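Local atomic coordinates of elastinolytic metalloprotease (Pseudoalteromonas sp. CF6-2, PDB entry 6IK4), a protein that probably cleaves peptide bonds as a zinc-dependent endopeptidase of the M23 family, with elastin and peptidoglycan as its likely targets. Residues F3-P8 with F73-Y78; P47-A52 with P117-T122. One frame throughout, in Å; residues are numbered along the deposited sequence.

Contact 1: residues F3-P8 with F73-Y78; sequences FTMNLP and FATNYY
Phe3 and Phe73 meet through a methylene laid on a ring. CB of Phe73 sits over the centre of the Phe3 ring, 3.5 Å from its centroid and only 5° off the normal, a CH-pi contact. The two rings are nearly parallel but offset, with centroids 5.0 Å apart and little ring surface shared. With CG anti to the backbone N (chi1 -178°), Phe3 swings its ring from the N-terminal loop onto the strand. A flat ring suits this place because its face receives the Phe73 methylene while the same ring also pairs edge-to-face with His53. Shortened to an alanine, this position would probably lose the aromatic cover over Phe73 CB and the pairing with His53. The loop lies over one face of the antiparallel sheet of the M23 peptidase domain, Phe3 also touching Leu123 of strand 119-125, which runs beside strand 73-81. Deeper in, SD of Met5 lies 3.8 Å from CG2 of Thr75, an apolar touch, the thioether bending at chi3 as the side chains run antiparallel past one another. Within the strand, Thr75 OG1 shares a 2.7 Å hydrogen bond with OH of Tyr77, two residues on, whose hydroxyl also accepts the backbone N-H of Ala52.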
loop_
_atom_site.group_PDB
_atom_site.type_symbol
_atom_site.label_atom_id
_atom_site.label_comp_id
_atom_site.label_asym_id
_atom_site.label_seq_id
_atom_site.Cartn_x
_atom_site.Cartn_y
_atom_site.Cartn_z
ATOM N N PHE A 3 -0.662 16.707 -4.601
ATOM C CA PHE A 3 -0.740 15.322 -4.154
ATOM C C PHE A 3 0.434 14.973 -3.248
ATOM O O PHE A 3 1.596 15.132 -3.629
ATOM C CB PHE A 3 -0.750 14.395 -5.360
ATOM C CG PHE A 3 -0.865 12.947 -4.997
ATOM C CD1 PHE A 3 -2.012 12.467 -4.391
ATOM C CD2 PHE A 3 0.164 12.068 -5.279
ATOM C CE1 PHE A 3 -2.132 11.127 -4.059
ATOM C CE2 PHE A 3 0.051 10.721 -4.947
ATOM C CZ PHE A 3 -1.096 10.258 -4.339
ATOM N N THR A 4 0.124 14.478 -2.057
ATOM C CA THR A 4 1.112 14.011 -1.098
ATOM C C THR A 4 0.550 12.760 -0.445
ATOM O O THR A 4 -0.636 12.726 -0.116
ATOM C CB THR A 4 1.388 15.086 -0.037
ATOM O OG1 THR A 4 1.774 16.304 -0.691
ATOM C CG2 THR A 4 2.501 14.649 0.886
ATOM N N MET A 5 1.389 11.741 -0.263
ATOM C CA MET A 5 0.988 10.473 0.336
ATOM C C MET A 5 1.651 10.304 1.691
ATOM O O MET A 5 2.807 10.688 1.868
ATOM C CB MET A 5 1.423 9.264 -0.501
ATOM C CG MET A 5 1.054 9.242 -1.937
ATOM S SD MET A 5 1.360 7.566 -2.496
ATOM C CE MET A 5 3.082 7.597 -2.969
ATOM N N ASN A 6 0.939 9.667 2.621
ATOM C CA ASN A 6 1.525 9.216 3.883
ATOM C C ASN A 6 1.486 7.701 3.950
ATOM O O ASN A 6 0.616 7.068 3.348
ATOM C CB ASN A 6 0.782 9.772 5.099
ATOM C CG ASN A 6 0.593 11.280 5.035
ATOM O OD1 ASN A 6 1.551 12.030 4.881
ATOM N ND2 ASN A 6 -0.655 11.726 5.154
ATOM N N LEU A 7 2.421 7.120 4.699
ATOM C CA LEU A 7 2.334 5.693 4.984
ATOM C C LEU A 7 1.006 5.397 5.672
ATOM O O LEU A 7 0.559 6.183 6.516
ATOM C CB LEU A 7 3.496 5.242 5.871
ATOM C CG LEU A 7 4.862 5.382 5.198
ATOM C CD1 LEU A 7 5.974 5.327 6.258
ATOM C CD2 LEU A 7 5.060 4.289 4.153
ATOM N N PRO A 8 0.351 4.269 5.344
ATOM C CA PRO A 8 -1.021 4.039 5.822
ATOM C C PRO A 8 -1.125 3.548 7.262
ATOM O O PRO A 8 -1.932 2.663 7.571
ATOM C CB PRO A 8 -1.550 2.999 4.828
ATOM C CG PRO A 8 -0.319 2.220 4.422
ATOM C CD PRO A 8 0.776 3.264 4.353
ATOM N N PHE A 73 -4.106 11.270 -9.244
ATOM C CA PHE A 73 -3.378 10.193 -8.586
ATOM C C PHE A 73 -4.306 9.451 -7.639
ATOM O O PHE A 73 -5.245 10.024 -7.087
ATOM C CB PHE A 73 -2.182 10.737 -7.802
ATOM C CG PHE A 73 -1.045 11.140 -8.675
ATOM C CD1 PHE A 73 -0.150 10.186 -9.147
ATOM C CD2 PHE A 73 -0.893 12.460 -9.069
ATOM C CE1 PHE A 73 0.902 10.549 -9.984
ATOM C CE2 PHE A 73 0.157 12.828 -9.900
ATOM C CZ PHE A 73 1.052 11.865 -10.357
ATOM N N ALA A 74 -4.013 8.170 -7.423
ATOM C CA ALA A 74 -4.875 7.346 -6.602
ATOM C C ALA A 74 -4.024 6.272 -5.951
ATOM O O ALA A 74 -2.985 5.871 -6.487
ATOM C CB ALA A 74 -6.002 6.694 -7.422
ATOM N N THR A 75 -4.470 5.808 -4.796
ATOM C CA THR A 75 -3.864 4.640 -4.179
ATOM C C THR A 75 -4.909 3.536 -4.101
ATOM O O THR A 75 -6.075 3.788 -3.779
ATOM C CB THR A 75 -3.288 4.965 -2.795
ATOM O OG1 THR A 75 -4.258 5.668 -1.999
ATOM C CG2 THR A 75 -2.037 5.834 -2.953
ATOM N N ASN A 76 -4.481 2.320 -4.409
ATOM C CA ASN A 76 -5.350 1.156 -4.396
ATOM C C ASN A 76 -4.890 0.233 -3.280
ATOM O O ASN A 76 -3.689 0.128 -3.017
ATOM C CB ASN A 76 -5.311 0.448 -5.749
ATOM C CG ASN A 76 -6.525 -0.424 -5.985
ATOM O OD1 ASN A 76 -7.531 0.037 -6.524
ATOM N ND2 ASN A 76 -6.443 -1.692 -5.569
ATOM N N TYR A 77 -5.855 -0.403 -2.605
ATOM C CA TYR A 77 -5.618 -1.236 -1.429
ATOM C C TYR A 77 -6.288 -2.579 -1.678
ATOM O O TYR A 77 -7.519 -2.646 -1.722
ATOM C CB TYR A 77 -6.191 -0.585 -0.159
ATOM C CG TYR A 77 -5.712 0.840 0.052
ATOM C CD1 TYR A 77 -6.244 1.900 -0.696
ATOM C CD2 TYR A 77 -4.718 1.127 0.982
ATOM C CE1 TYR A 77 -5.788 3.205 -0.521
ATOM C CE2 TYR A 77 -4.263 2.428 1.168
ATOM C CZ TYR A 77 -4.786 3.459 0.407
ATOM O OH TYR A 77 -4.323 4.755 0.587
ATOM N N TYR A 78 -5.494 -3.645 -1.792
ATOM C CA TYR A 78 -6.007 -4.970 -2.112
ATOM C C TYR A 78 -5.644 -5.951 -0.992
ATOM O O TYR A 78 -4.744 -5.696 -0.185
ATOM C CB TYR A 78 -5.475 -5.454 -3.484
ATOM C CG TYR A 78 -6.109 -6.751 -3.945
ATOM C CD1 TYR A 78 -7.469 -6.817 -4.233
ATOM C CD2 TYR A 78 -5.361 -7.915 -4.058
ATOM C CE1 TYR A 78 -8.067 -8.015 -4.638
ATOM C CE2 TYR A 78 -5.950 -9.112 -4.465
ATOM C CZ TYR A 78 -7.302 -9.152 -4.746
ATOM O OH TYR A 78 -7.891 -10.348 -5.146
#

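Contact 2: residues P47-A52 with P117-T122; sequences PWVQAA and PHVHFT. With ZN (zinc ion), chain B.
Phe121 reaches across to Ala52 with the far end of its ring. From CB, which leaves the backbone in the direction of segment 47-52, a chi1 of 174° points CG away from the backbone N and sends the ring toward Ala52. Farther out, CE1 comes within 4.0 Å of the Ala52 CB, and CZ lies 4.1 Å from the same methyl, which comes in at the ring edge, near its plane. Around the ring, CD1 packs against CE2 of Tyr77, whose plane stands at about 70° to that of Phe121, CZ touches CG2 of Thr75, and Phe35 adds a further ring. Alanine suits this place because a single methyl is enough to meet the edge of a large ring already flanked by other aromatic groups.

Strand 119-125 belongs to the antiparallel sheet of the M23 peptidase domain, and side chains alternate along it. Val119 and Phe121 face the apolar interior, whereas His120 between them turns to the metal. Its ND1 binds zinc at 2.0 Å alongside His21 and Asp34, while Asn23 accepts a hydrogen bond from its NE2, holding the rotation of the imidazole. His118, predicted to act as proton donor or acceptor, is the first histidine of the HxH motif that His120 completes. Across the interior, CG2 of Val49 approaches CB of Val119 at 4.3 Å, a loose meeting of two compact beta-branched side chains.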
loop_
_atom_site.group_PDB
_atom_site.type_symbol
_atom_site.label_atom_id
_atom_site.label_comp_id
_atom_site.label_asym_id
_atom_site.label_seq_id
_atom_site.Cartn_x
_atom_site.Cartn_y
_atom_site.Cartn_z
ATOM N N PRO A 47 -4.392 -5.425 11.372
ATOM C CA PRO A 47 -4.713 -4.033 11.705
ATOM C C PRO A 47 -5.634 -3.385 10.682
ATOM O O PRO A 47 -5.867 -3.899 9.588
ATOM C CB PRO A 47 -3.342 -3.350 11.690
ATOM C CG PRO A 47 -2.601 -4.112 10.618
ATOM C CD PRO A 47 -3.024 -5.551 10.836
ATOM N N TRP A 48 -6.138 -2.211 11.063
ATOM C CA TRP A 48 -6.837 -1.342 10.131
ATOM C C TRP A 48 -5.827 -0.552 9.308
ATOM O O TRP A 48 -4.725 -0.231 9.778
ATOM C CB TRP A 48 -7.781 -0.393 10.879
ATOM C CG TRP A 48 -8.884 -1.137 11.594
ATOM C CD1 TRP A 48 -8.801 -1.742 12.814
ATOM C CD2 TRP A 48 -10.210 -1.389 11.110
ATOM N NE1 TRP A 48 -9.997 -2.351 13.125
ATOM C CE2 TRP A 48 -10.880 -2.146 12.096
ATOM C CE3 TRP A 48 -10.897 -1.047 9.939
ATOM C CZ2 TRP A 48 -12.209 -2.563 11.950
ATOM C CZ3 TRP A 48 -12.221 -1.470 9.790
ATOM C CH2 TRP A 48 -12.860 -2.215 10.794
ATOM N N VAL A 49 -6.213 -0.251 8.067
ATOM C CA VAL A 49 -5.368 0.439 7.092
ATOM C C VAL A 49 -5.924 1.845 6.907
ATOM O O VAL A 49 -7.132 2.010 6.689
ATOM C CB VAL A 49 -5.337 -0.321 5.751
ATOM C CG1 VAL A 49 -4.433 0.379 4.739
ATOM C CG2 VAL A 49 -4.864 -1.767 5.949
ATOM N N GLN A 50 -5.056 2.856 6.993
ATOM C CA GLN A 50 -5.464 4.252 6.862
ATOM C C GLN A 50 -5.288 4.732 5.424
ATOM O O GLN A 50 -4.342 4.341 4.737
ATOM C CB GLN A 50 -4.640 5.157 7.787
ATOM C CG GLN A 50 -4.807 4.845 9.272
ATOM C CD GLN A 50 -3.829 5.604 10.140
ATOM O OE1 GLN A 50 -3.237 6.602 9.714
ATOM N NE2 GLN A 50 -3.651 5.134 11.371
ATOM N N ALA A 51 -6.199 5.600 4.977
ATOM C CA ALA A 51 -6.033 6.245 3.677
ATOM C C ALA A 51 -4.737 7.052 3.648
ATOM O O ALA A 51 -4.493 7.890 4.528
ATOM C CB ALA A 51 -7.227 7.161 3.374
ATOM N N ALA A 52 -3.908 6.798 2.625
ATOM C CA ALA A 52 -2.631 7.491 2.457
ATOM C C ALA A 52 -2.804 8.965 2.106
ATOM O O ALA A 52 -1.835 9.727 2.212
ATOM C CB ALA A 52 -1.800 6.808 1.360
ATOM N N PRO A 117 -1.151 -12.499 5.699
ATOM C CA PRO A 117 -1.889 -11.221 5.720
ATOM C C PRO A 117 -0.987 -10.024 5.435
ATOM O O PRO A 117 0.113 -9.897 5.992
ATOM C CB PRO A 117 -2.459 -11.167 7.142
ATOM C CG PRO A 117 -2.520 -12.604 7.589
ATOM C CD PRO A 117 -1.356 -13.291 6.921
ATOM N N HIS A 118 -1.473 -9.140 4.561
ATOM C CA HIS A 118 -0.827 -7.877 4.232
ATOM C C HIS A 118 -1.798 -7.093 3.360
ATOM O O HIS A 118 -2.773 -7.643 2.845
ATOM C CB HIS A 118 0.498 -8.089 3.499
ATOM C CG HIS A 118 0.336 -8.659 2.121
ATOM N ND1 HIS A 118 0.152 -10.007 1.890
ATOM C CD2 HIS A 118 0.340 -8.066 0.904
ATOM C CE1 HIS A 118 0.051 -10.219 0.589
ATOM N NE2 HIS A 118 0.160 -9.057 -0.031
ATOM N N VAL A 119 -1.518 -5.808 3.177
ATOM C CA VAL A 119 -2.217 -5.021 2.158
ATOM C C VAL A 119 -1.283 -4.832 0.969
ATOM O O VAL A 119 -0.098 -4.524 1.140
ATOM C CB VAL A 119 -2.705 -3.669 2.712
ATOM C CG1 VAL A 119 -1.556 -2.860 3.317
ATOM C CG2 VAL A 119 -3.398 -2.861 1.598
ATOM N N HIS A 120 -1.803 -5.089 -0.229
ATOM C CA HIS A 120 -1.123 -4.811 -1.485
ATOM C C HIS A 120 -1.495 -3.385 -1.865
ATOM O O HIS A 120 -2.650 -3.115 -2.199
ATOM C CB HIS A 120 -1.567 -5.831 -2.540
ATOM C CG HIS A 120 -1.124 -5.531 -3.942
ATOM N ND1 HIS A 120 0.118 -5.883 -4.423
ATOM C CD2 HIS A 120 -1.787 -4.976 -4.984
ATOM C CE1 HIS A 120 0.210 -5.537 -5.696
ATOM N NE2 HIS A 120 -0.933 -4.982 -6.061
ATOM N N PHE A 121 -0.526 -2.479 -1.789
ATOM C CA PHE A 121 -0.728 -1.037 -1.940
ATOM C C PHE A 121 -0.169 -0.579 -3.285
ATOM O O PHE A 121 0.999 -0.831 -3.575
ATOM C CB PHE A 121 -0.025 -0.331 -0.775
ATOM C CG PHE A 121 -0.008 1.174 -0.849
ATOM C CD1 PHE A 121 -1.067 1.921 -0.359
ATOM C CD2 PHE A 121 1.115 1.838 -1.327
ATOM C CE1 PHE A 121 -1.032 3.316 -0.391
ATOM C CE2 PHE A 121 1.155 3.227 -1.368
ATOM C CZ PHE A 121 0.084 3.962 -0.895
ATOM N N THR A 122 -0.981 0.125 -4.090
ATOM C CA THR A 122 -0.614 0.460 -5.468
ATOM C C THR A 122 -0.850 1.940 -5.740
ATOM O O THR A 122 -1.888 2.480 -5.352
ATOM C CB THR A 122 -1.435 -0.366 -6.487
ATOM O OG1 THR A 122 -1.276 -1.767 -6.223
ATOM C CG2 THR A 122 -1.043 -0.033 -7.972
HETATM ZN ZN ZN B . 1.698 -6.967 -3.704
#

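How the contacts relate
Contact 2 is wholly buried, whereas contact 1 runs from the partly exposed pair Phe3 and Phe73 inward to the buried Met5 and Thr75. Both rest on the same sheet, through its neighbouring strands 73-81 and 119-125, and the backbone joins them there, with Asn76 N probably hydrogen-bonded to Thr122 O at 2.8 Å. A second probable bond of the same length, from Asn6 N to Ala52 O, ties the other two segments. Their chemistry differs with place: contact 1 is aromatic and thioether packing, with a hydroxyl pair inside its strand, while contact 2 is aliphatic and aromatic inside, its strand 119-125 presenting a zinc ligand on the other side.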